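Local coordinates for protein putative isocitrate dehydrogenase, NAD-dependent (Methylococcus capsulatus, PDB 6LKY) that probably oxidises isocitrate with NAD and magnesium, as a member of the isocitrate and isopropylmalate dehydrogenase family, at residues Ala92-Ala97 against Ile154-Asp159; Phe158-Arg163 against Phe220-Thr225; His173-Leu178 against Leu184-Gly189. The protein carries 1 engineered substitution. All coordinates share one frame; numbering follows the deposited sequence.

How the contacts relate
Contacts 1 and 2 are neighbours, their centres about 5 Å apart: both use helix 147-163, which lies against the large mixed sheet and reaches strand 92-98 in contact 1 and strand 222-225 in contact 2, with strand 111-117 between those two in the sheet order. Contact 3 is centred about 18 Å from either. Along the chain it opens after contact 1 has closed, and it sits nested inside the loop that contact 2 closes. Phe-185 of helix 181-193 bridges the gap, its CE1 lying 3.6 Å from Ile-154 CD1 and its CE2 3.8 Å from Thr-225 CA. Two helices and one sheet thus connect the helix-on-sheet packing of contacts 1 and 2 to the loop carrying the NAD-binding Asn-176.

Contact 1 of 3, residues Ala92-Ala97 against Ile154-Asp159; sequences ANVRPA and IRYAFD
Tyr-156, which meets Ala-92 and Val-94, stands on a helical turn held by a 2.8 Å hydrogen bond from Asp-159 N to Arg-155 O. This is helix-on-sheet packing in the alpha/beta fold of the isocitrate and isopropylmalate dehydrogenases: helix 147-163 lies against strand 92-98, and no hydrogen bond crosses between the two segments. With CG anti to the backbone N (chi1 -175°), the tyrosine ring reaches the strand and turns a face to it. Ala-92 CB sits almost exactly above the centre of the Tyr-156 ring, 3.7 Å from the centroid and only 5° off the normal, a well-formed CH-pi contact. Replacing Tyr-156 with an alanine would probably leave the Ala-92 methyl without its aromatic face and open a gap beside Val-94. Val-115 of the adjoining strand also packs on this tyrosine, and Arg-163 lies near its hydroxyl. Farther out along the ring, Val-94 comes in obliquely, the two side chains crossing at about a right angle. Its CG2, the branch beside the backbone N, does the touching: Val-94 CG2 lies 3.6 Å from Tyr-156 CE1 and 3.5 Å from Tyr-156 OH.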
loop_
_atom_site.group_PDB
_atom_site.type_symbol
_atom_site.label_atom_id
_atom_site.label_comp_id
_atom_site.label_asym_id
_atom_site.label_seq_id
_atom_site.Cartn_x
_atom_site.Cartn_y
_atom_site.Cartn_z
ATOM N N ALA A 92 2.103 19.417 -5.517
ATOM C CA ALA A 92 2.801 18.746 -4.424
ATOM C C ALA A 92 1.849 18.504 -3.260
ATOM O O ALA A 92 1.232 19.444 -2.760
ATOM C CB ALA A 92 4.001 19.566 -3.942
ATOM N N ASN A 93 1.729 17.254 -2.822
ATOM C CA ASN A 93 0.923 16.900 -1.657
ATOM C C ASN A 93 1.908 16.470 -0.575
ATOM O O ASN A 93 2.562 15.435 -0.709
ATOM C CB ASN A 93 -0.079 15.801 -2.013
ATOM C CG ASN A 93 -1.160 15.594 -0.952
ATOM O OD1 ASN A 93 -0.971 15.885 0.225
ATOM N ND2 ASN A 93 -2.316 15.095 -1.385
ATOM N N VAL A 94 2.055 17.292 0.459
ATOM C CA VAL A 94 3.081 17.138 1.486
ATOM C C VAL A 94 2.409 16.639 2.756
ATOM O O VAL A 94 1.533 17.319 3.305
ATOM C CB VAL A 94 3.817 18.467 1.730
ATOM C CG1 VAL A 94 4.941 18.300 2.733
ATOM C CG2 VAL A 94 4.329 19.050 0.399
ATOM N N ARG A 95 2.801 15.447 3.211
ATOM C CA ARG A 95 2.160 14.777 4.342
ATOM C C ARG A 95 3.187 14.326 5.375
ATOM O O ARG A 95 3.807 13.255 5.217
ATOM C CB ARG A 95 1.322 13.602 3.860
ATOM C CG ARG A 95 0.101 14.071 3.079
ATOM C CD ARG A 95 -0.661 12.933 2.443
ATOM N NE ARG A 95 -1.930 13.415 1.917
ATOM C CZ ARG A 95 -2.974 12.639 1.668
ATOM N NH1 ARG A 95 -2.892 11.328 1.856
ATOM N NH2 ARG A 95 -4.087 13.180 1.212
ATOM N N PRO A 96 3.413 15.128 6.422
ATOM C CA PRO A 96 4.303 14.705 7.517
ATOM C C PRO A 96 3.651 13.678 8.427
ATOM O O PRO A 96 2.462 13.762 8.745
ATOM C CB PRO A 96 4.586 16.010 8.282
ATOM C CG PRO A 96 4.087 17.142 7.380
ATOM C CD PRO A 96 2.986 16.533 6.556
ATOM N N ALA A 97 4.443 12.690 8.838
ATOM C CA ALA A 97 4.057 11.709 9.851
ATOM C C ALA A 97 5.179 11.672 10.887
ATOM O O ALA A 97 6.257 11.125 10.621
ATOM C CB ALA A 97 3.802 10.328 9.244
ATOM N N ILE A 154 9.671 15.877 -8.191
ATOM C CA ILE A 154 10.916 15.378 -7.608
ATOM C C ILE A 154 11.811 16.540 -7.165
ATOM O O ILE A 154 12.438 16.484 -6.090
ATOM C CB ILE A 154 11.631 14.426 -8.585
ATOM C CG1 ILE A 154 10.804 13.136 -8.770
ATOM C CG2 ILE A 154 13.063 14.107 -8.073
ATOM C CD1 ILE A 154 11.009 12.431 -10.130
ATOM N N ARG A 155 11.875 17.619 -7.962
ATOM C CA ARG A 155 12.581 18.806 -7.492
ATOM C C ARG A 155 11.941 19.356 -6.224
ATOM O O ARG A 155 12.655 19.792 -5.310
ATOM C CB ARG A 155 12.615 19.888 -8.574
ATOM C CG ARG A 155 13.480 19.541 -9.767
ATOM C CD ARG A 155 14.011 20.777 -10.457
ATOM N NE ARG A 155 15.080 20.423 -11.385
ATOM C CZ ARG A 155 14.885 20.230 -12.683
ATOM N NH1 ARG A 155 13.671 20.396 -13.195
ATOM N NH2 ARG A 155 15.903 19.902 -13.470
ATOM N N TYR A 156 10.601 19.357 -6.141
ATOM C CA TYR A 156 9.967 19.812 -4.907
ATOM C C TYR A 156 10.431 18.983 -3.723
ATOM O O TYR A 156 10.673 19.529 -2.642
ATOM C CB TYR A 156 8.438 19.770 -4.993
ATOM C CG TYR A 156 7.782 20.364 -3.750
ATOM C CD1 TYR A 156 7.713 19.649 -2.564
ATOM C CD2 TYR A 156 7.261 21.649 -3.765
ATOM C CE1 TYR A 156 7.152 20.189 -1.431
ATOM C CE2 TYR A 156 6.680 22.198 -2.636
ATOM C CZ TYR A 156 6.638 21.465 -1.474
ATOM O OH TYR A 156 6.068 21.997 -0.337
ATOM N N ALA A 157 10.541 17.661 -3.895
ATOM C CA ALA A 157 10.960 16.819 -2.776
ATOM C C ALA A 157 12.387 17.155 -2.334
ATOM O O ALA A 157 12.669 17.254 -1.135
ATOM C CB ALA A 157 10.840 15.334 -3.148
ATOM N N PHE A 158 13.303 17.329 -3.289
ATOM C CA PHE A 158 14.681 17.677 -2.910
ATOM C C PHE A 158 14.769 19.070 -2.279
ATOM O O PHE A 158 15.465 19.257 -1.266
ATOM C CB PHE A 158 15.603 17.581 -4.122
ATOM C CG PHE A 158 16.039 16.175 -4.442
ATOM C CD1 PHE A 158 17.022 15.554 -3.699
ATOM C CD2 PHE A 158 15.470 15.483 -5.492
ATOM C CE1 PHE A 158 17.434 14.269 -4.002
ATOM C CE2 PHE A 158 15.869 14.191 -5.794
ATOM C CZ PHE A 158 16.855 13.588 -5.050
ATOM N N ASP A 159 14.092 20.065 -2.874
ATOM C CA ASP A 159 14.074 21.410 -2.298
ATOM C C ASP A 159 13.486 21.391 -0.897
ATOM O O ASP A 159 13.990 22.075 0.003
ATOM C CB ASP A 159 13.281 22.379 -3.181
ATOM C CG ASP A 159 13.953 22.649 -4.506
ATOM O OD1 ASP A 159 15.139 22.297 -4.651
ATOM O OD2 ASP A 159 13.294 23.212 -5.412
#

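Contact 2 of 3, residues Phe158-Arg163 against Phe220-Thr225; sequences FDYARR and FDVLVT
Val-222 is the residue of 220-225 that touches the 158-163 end of the helix, meeting both Ala-161 and Tyr-160, and two residues lead up to it. Phe-220 buries its ring against helix 206-215, and the carboxylate of Asp-221 is gripped from the connection after helix 147-163 and the start of strand 168-173: OD1 forms a salt bridge with Arg-166, and OD2 accepts the backbone N-H groups of Lys-167 and Lys-168. Then the strand begins at Val-222, whose CB points toward the helix. Its CG1 is anti to the backbone N (chi1 179°), which leaves CG2, beside that nitrogen, as the branch that does the touching. Val-222 CG2 lies 4.1 Å from Ala-161 CB and 4.3 Å from Tyr-160 CD1, approaching the tyrosine at the ring edge, near its plane. One methyl thus serves two successive residues of the helix. These are purely apolar contacts at ordinary van der Waals range. They belong to the alpha/beta architecture of the family, with helix 147-163 laid over the parallel strands 111-117, 222-225 and 168-173. At Leu-223 the backbone bonds to Val-113 and Val-115 on one neighbouring strand, whereas Val-222 bonds to Lys-168 and Thr-170 on the other. Val-224 carries the packing a turn back along the helix, its CG2 3.6 Å from Ala-157 CB.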
loop_
_atom_site.group_PDB
_atom_site.type_symbol
_atom_site.label_atom_id
_atom_site.label_comp_id
_atom_site.label_asym_id
_atom_site.label_seq_id
_atom_site.Cartn_x
_atom_site.Cartn_y
_atom_site.Cartn_z
ATOM N N PHE A 158 13.303 17.329 -3.289
ATOM C CA PHE A 158 14.681 17.677 -2.910
ATOM C C PHE A 158 14.769 19.070 -2.279
ATOM O O PHE A 158 15.465 19.257 -1.266
ATOM C CB PHE A 158 15.603 17.581 -4.122
ATOM C CG PHE A 158 16.039 16.175 -4.442
ATOM C CD1 PHE A 158 17.022 15.554 -3.699
ATOM C CD2 PHE A 158 15.470 15.483 -5.492
ATOM C CE1 PHE A 158 17.434 14.269 -4.002
ATOM C CE2 PHE A 158 15.869 14.191 -5.794
ATOM C CZ PHE A 158 16.855 13.588 -5.050
ATOM N N ASP A 159 14.092 20.065 -2.874
ATOM C CA ASP A 159 14.074 21.410 -2.298
ATOM C C ASP A 159 13.486 21.391 -0.897
ATOM O O ASP A 159 13.990 22.075 0.003
ATOM C CB ASP A 159 13.281 22.379 -3.181
ATOM C CG ASP A 159 13.953 22.649 -4.506
ATOM O OD1 ASP A 159 15.139 22.297 -4.651
ATOM O OD2 ASP A 159 13.294 23.212 -5.412
ATOM N N TYR A 160 12.429 20.599 -0.687
ATOM C CA TYR A 160 11.824 20.498 0.635
ATOM C C TYR A 160 12.794 19.876 1.620
ATOM O O TYR A 160 12.899 20.332 2.762
ATOM C CB TYR A 160 10.534 19.675 0.571
ATOM C CG TYR A 160 9.894 19.422 1.931
ATOM C CD1 TYR A 160 10.307 18.358 2.745
ATOM C CD2 TYR A 160 8.882 20.251 2.401
ATOM C CE1 TYR A 160 9.732 18.147 3.992
ATOM C CE2 TYR A 160 8.297 20.042 3.638
ATOM C CZ TYR A 160 8.722 18.995 4.423
ATOM O OH TYR A 160 8.121 18.801 5.638
ATOM N N ALA A 161 13.491 18.817 1.201
ATOM C CA ALA A 161 14.501 18.200 2.057
ATOM C C ALA A 161 15.571 19.210 2.480
ATOM O O ALA A 161 15.958 19.250 3.653
ATOM C CB ALA A 161 15.125 17.001 1.339
ATOM N N ARG A 162 16.057 20.033 1.542
ATOM C CA ARG A 162 17.039 21.064 1.898
ATOM C C ARG A 162 16.451 22.067 2.883
ATOM O O ARG A 162 16.993 22.293 3.971
ATOM C CB ARG A 162 17.529 21.806 0.655
ATOM C CG ARG A 162 18.635 21.138 -0.097
ATOM C CD ARG A 162 19.235 22.107 -1.107
ATOM N NE ARG A 162 20.333 21.486 -1.836
ATOM C CZ ARG A 162 20.700 21.830 -3.065
ATOM N NH1 ARG A 162 20.055 22.795 -3.707
ATOM N NH2 ARG A 162 21.704 21.200 -3.657
ATOM N N ARG A 163 15.325 22.671 2.507
ATOM C CA ARG A 163 14.701 23.709 3.315
ATOM C C ARG A 163 14.357 23.204 4.712
ATOM O O ARG A 163 14.454 23.957 5.687
ATOM C CB ARG A 163 13.459 24.201 2.570
ATOM C CG ARG A 163 12.691 25.359 3.155
ATOM C CD ARG A 163 11.738 25.920 2.076
ATOM N NE ARG A 163 10.627 25.012 1.767
ATOM C CZ ARG A 163 10.470 24.358 0.614
ATOM N NH1 ARG A 163 11.353 24.492 -0.370
ATOM N NH2 ARG A 163 9.425 23.560 0.443
ATOM N N PHE A 220 13.152 5.954 7.065
ATOM C CA PHE A 220 12.593 6.837 6.056
ATOM C C PHE A 220 12.676 8.288 6.493
ATOM O O PHE A 220 12.498 8.618 7.670
ATOM C CB PHE A 220 11.137 6.471 5.758
ATOM C CG PHE A 220 10.998 5.182 5.021
ATOM C CD1 PHE A 220 11.178 5.128 3.651
ATOM C CD2 PHE A 220 10.734 4.018 5.704
ATOM C CE1 PHE A 220 11.064 3.928 2.974
ATOM C CE2 PHE A 220 10.624 2.815 5.039
ATOM C CZ PHE A 220 10.789 2.765 3.678
ATOM N N ASP A 221 12.907 9.153 5.501
ATOM C CA ASP A 221 13.046 10.584 5.700
ATOM C C ASP A 221 12.029 11.312 4.825
ATOM O O ASP A 221 10.880 11.508 5.234
ATOM C CB ASP A 221 14.492 10.996 5.387
ATOM C CG ASP A 221 14.882 12.317 6.013
ATOM O OD1 ASP A 221 14.017 12.983 6.619
ATOM O OD2 ASP A 221 16.072 12.683 5.906
ATOM N N VAL A 222 12.419 11.708 3.618
ATOM C CA VAL A 222 11.470 12.185 2.618
ATOM C C VAL A 222 11.221 11.053 1.635
ATOM O O VAL A 222 12.174 10.444 1.143
ATOM C CB VAL A 222 11.989 13.436 1.892
ATOM C CG1 VAL A 222 10.973 13.894 0.845
ATOM C CG2 VAL A 222 12.287 14.543 2.901
ATOM N N LEU A 223 9.950 10.735 1.398
ATOM C CA LEU A 223 9.538 9.819 0.341
ATOM C C LEU A 223 8.963 10.653 -0.784
ATOM O O LEU A 223 8.178 11.554 -0.518
ATOM C CB LEU A 223 8.467 8.846 0.832
ATOM C CG LEU A 223 8.830 7.804 1.871
ATOM C CD1 LEU A 223 8.692 8.396 3.266
ATOM C CD2 LEU A 223 7.926 6.599 1.680
ATOM N N VAL A 224 9.346 10.381 -2.025
ATOM C CA VAL A 224 8.727 11.047 -3.165
ATOM C C VAL A 224 8.137 9.976 -4.073
ATOM O O VAL A 224 8.782 8.953 -4.353
ATOM C CB VAL A 224 9.705 11.973 -3.919
ATOM C CG1 VAL A 224 10.788 11.177 -4.647
ATOM C CG2 VAL A 224 8.931 12.871 -4.906
ATOM N N THR A 225 6.890 10.179 -4.484
ATOM C CA THR A 225 6.243 9.118 -5.241
ATOM C C THR A 225 5.055 9.678 -6.007
ATOM O O THR A 225 4.724 10.869 -5.916
ATOM C CB THR A 225 5.856 7.958 -4.311
ATOM O OG1 THR A 225 5.467 6.830 -5.100
ATOM C CG2 THR A 225 4.732 8.348 -3.388
#

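Contact 3 of 3, residues His173-Leu178 against Leu184-Gly189; sequences HKANIL and LFLEIG
The imidazole of His-173 is overlapped on one face by Leu-186, whose CD2 sits 4.0 Å from the ring centroid and 15° off the normal, displaced toward the rim. The touch is a CH-pi contact at the NE2-CE1 side of the ring, and the second methyl, Leu-186 CD1, rests 4.0 Å from His-173 CD2. Leu-186 CD2 also meets Ala-175 CB at 4.0 Å, so one leucine branch fills the angle between the histidine ring and the alanine methyl. His-173 CG lies between its backbone N and carbonyl carbon (chi1 63°), bringing the ND1 edge of the ring round to the backbone of Ala-175. His-173 ND1 accepts from Ala-175 N at 2.9 Å; the donor lies in the ring plane and the bond is fairly straight at 158°. With NE2 hydrogen-bonded to Asp-203 OD1, both ring nitrogens are engaged and the rotation of the ring is fixed. Beyond it, Lys-174 O takes two backbone bonds, 2.8 Å from Leu-178 N and a longer one from Ile-177 N, curling the loop that carries Asn-176, whose ND2 bonds to NAD. Lys-174 NZ forms a salt bridge with Asp-231 of the second subunit. The contact lies at the C-terminal end of strand 168-173, in a beta-alpha-beta crossover: the strand leads through this loop into helix 181-193 and on to parallel strand 200-205, while Leu-186 packs on Leu-171 and Phe-185 on Ile-153 of helix 147-163.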
loop_
_atom_site.group_PDB
_atom_site.type_symbol
_atom_site.label_atom_id
_atom_site.label_comp_id
_atom_site.label_asym_id
_atom_site.label_seq_id
_atom_site.Cartn_x
_atom_site.Cartn_y
_atom_site.Cartn_z
ATOM N N HIS A 173 8.442 3.448 -6.319
ATOM C CA HIS A 173 8.002 3.185 -7.683
ATOM C C HIS A 173 7.619 1.718 -7.839
ATOM O O HIS A 173 7.776 0.905 -6.922
ATOM C CB HIS A 173 9.114 3.541 -8.669
ATOM C CG HIS A 173 10.333 2.701 -8.492
ATOM N ND1 HIS A 173 10.485 1.475 -9.104
ATOM C CD2 HIS A 173 11.431 2.874 -7.716
ATOM C CE1 HIS A 173 11.647 0.948 -8.748
ATOM N NE2 HIS A 173 12.236 1.775 -7.902
ATOM N N LYS A 174 7.105 1.384 -9.026
ATOM C CA LYS A 174 6.908 0.003 -9.442
ATOM C C LYS A 174 7.429 -0.155 -10.878
ATOM O O LYS A 174 6.735 -0.592 -11.798
ATOM C CB LYS A 174 5.435 -0.392 -9.279
ATOM C CG LYS A 174 5.140 -1.889 -9.470
ATOM C CD LYS A 174 5.452 -2.717 -8.228
ATOM C CE LYS A 174 5.252 -4.216 -8.520
ATOM N NZ LYS A 174 5.721 -5.091 -7.395
ATOM N N ALA A 175 8.693 0.208 -11.072
ATOM C CA ALA A 175 9.218 0.314 -12.428
ATOM C C ALA A 175 9.609 -1.035 -13.021
ATOM O O ALA A 175 9.942 -1.095 -14.211
ATOM C CB ALA A 175 10.416 1.278 -12.469
ATOM N N ASN A 176 9.607 -2.110 -12.230
ATOM C CA ASN A 176 9.787 -3.423 -12.838
ATOM C C ASN A 176 8.556 -3.854 -13.624
ATOM O O ASN A 176 8.689 -4.513 -14.665
ATOM C CB ASN A 176 10.162 -4.477 -11.789
ATOM C CG ASN A 176 9.259 -4.466 -10.554
ATOM O OD1 ASN A 176 8.465 -3.540 -10.318
ATOM N ND2 ASN A 176 9.396 -5.511 -9.746
ATOM N N ILE A 177 7.363 -3.485 -13.167
ATOM C CA ILE A 177 6.117 -3.853 -13.847
ATOM C C ILE A 177 5.590 -2.712 -14.701
ATOM O O ILE A 177 5.155 -2.919 -15.832
ATOM C CB ILE A 177 5.052 -4.304 -12.820
ATOM C CG1 ILE A 177 5.606 -5.430 -11.944
ATOM C CG2 ILE A 177 3.749 -4.695 -13.547
ATOM C CD1 ILE A 177 6.057 -6.650 -12.737
ATOM N N LEU A 178 5.565 -1.505 -14.141
ATOM C CA LEU A 178 5.146 -0.306 -14.863
ATOM C C LEU A 178 6.393 0.342 -15.459
ATOM O O LEU A 178 6.936 1.330 -14.951
ATOM C CB LEU A 178 4.387 0.633 -13.930
ATOM C CG LEU A 178 3.137 0.001 -13.312
ATOM C CD1 LEU A 178 2.475 0.905 -12.272
ATOM C CD2 LEU A 178 2.140 -0.366 -14.420
ATOM N N LEU A 184 9.744 5.931 -16.234
ATOM C CA LEU A 184 10.100 7.312 -16.557
ATOM C C LEU A 184 10.224 8.154 -15.288
ATOM O O LEU A 184 11.157 8.955 -15.146
ATOM C CB LEU A 184 9.061 7.911 -17.504
ATOM C CG LEU A 184 9.254 9.355 -17.976
ATOM C CD1 LEU A 184 10.542 9.491 -18.793
ATOM C CD2 LEU A 184 8.049 9.832 -18.781
ATOM N N PHE A 185 9.306 7.964 -14.339
ATOM C CA PHE A 185 9.422 8.657 -13.055
ATOM C C PHE A 185 10.770 8.365 -12.383
ATOM O O PHE A 185 11.482 9.283 -11.956
ATOM C CB PHE A 185 8.249 8.235 -12.160
ATOM C CG PHE A 185 8.149 8.996 -10.881
ATOM C CD1 PHE A 185 7.766 10.319 -10.880
ATOM C CD2 PHE A 185 8.407 8.376 -9.671
ATOM C CE1 PHE A 185 7.673 11.024 -9.689
ATOM C CE2 PHE A 185 8.309 9.072 -8.476
ATOM C CZ PHE A 185 7.933 10.394 -8.487
ATOM N N LEU A 186 11.146 7.085 -12.300
ATOM C CA LEU A 186 12.414 6.695 -11.683
ATOM C C LEU A 186 13.618 7.289 -12.429
ATOM O O LEU A 186 14.561 7.800 -11.812
ATOM C CB LEU A 186 12.511 5.166 -11.647
ATOM C CG LEU A 186 13.826 4.579 -11.122
ATOM C CD1 LEU A 186 14.101 5.045 -9.697
ATOM C CD2 LEU A 186 13.798 3.065 -11.183
ATOM N N GLU A 187 13.612 7.201 -13.760
ATOM C CA GLU A 187 14.728 7.712 -14.555
ATOM C C GLU A 187 14.910 9.212 -14.352
ATOM O O GLU A 187 16.036 9.703 -14.163
ATOM C CB GLU A 187 14.485 7.389 -16.027
ATOM C CG GLU A 187 15.498 7.987 -16.984
ATOM C CD GLU A 187 14.996 7.954 -18.409
ATOM O OE1 GLU A 187 14.706 6.837 -18.896
ATOM O OE2 GLU A 187 14.874 9.037 -19.033
ATOM N N ILE A 188 13.801 9.958 -14.377
ATOM C CA ILE A 188 13.880 11.390 -14.122
ATOM C C ILE A 188 14.396 11.664 -12.711
ATOM O O ILE A 188 15.216 12.569 -12.502
ATOM C CB ILE A 188 12.512 12.041 -14.380
ATOM C CG1 ILE A 188 12.242 12.067 -15.889
ATOM C CG2 ILE A 188 12.477 13.410 -13.761
ATOM C CD1 ILE A 188 10.804 12.369 -16.276
ATOM N N GLY A 189 13.932 10.890 -11.722
ATOM C CA GLY A 189 14.426 11.079 -10.365
ATOM C C GLY A 189 15.927 10.865 -10.248
ATOM O O GLY A 189 16.623 11.620 -9.559
#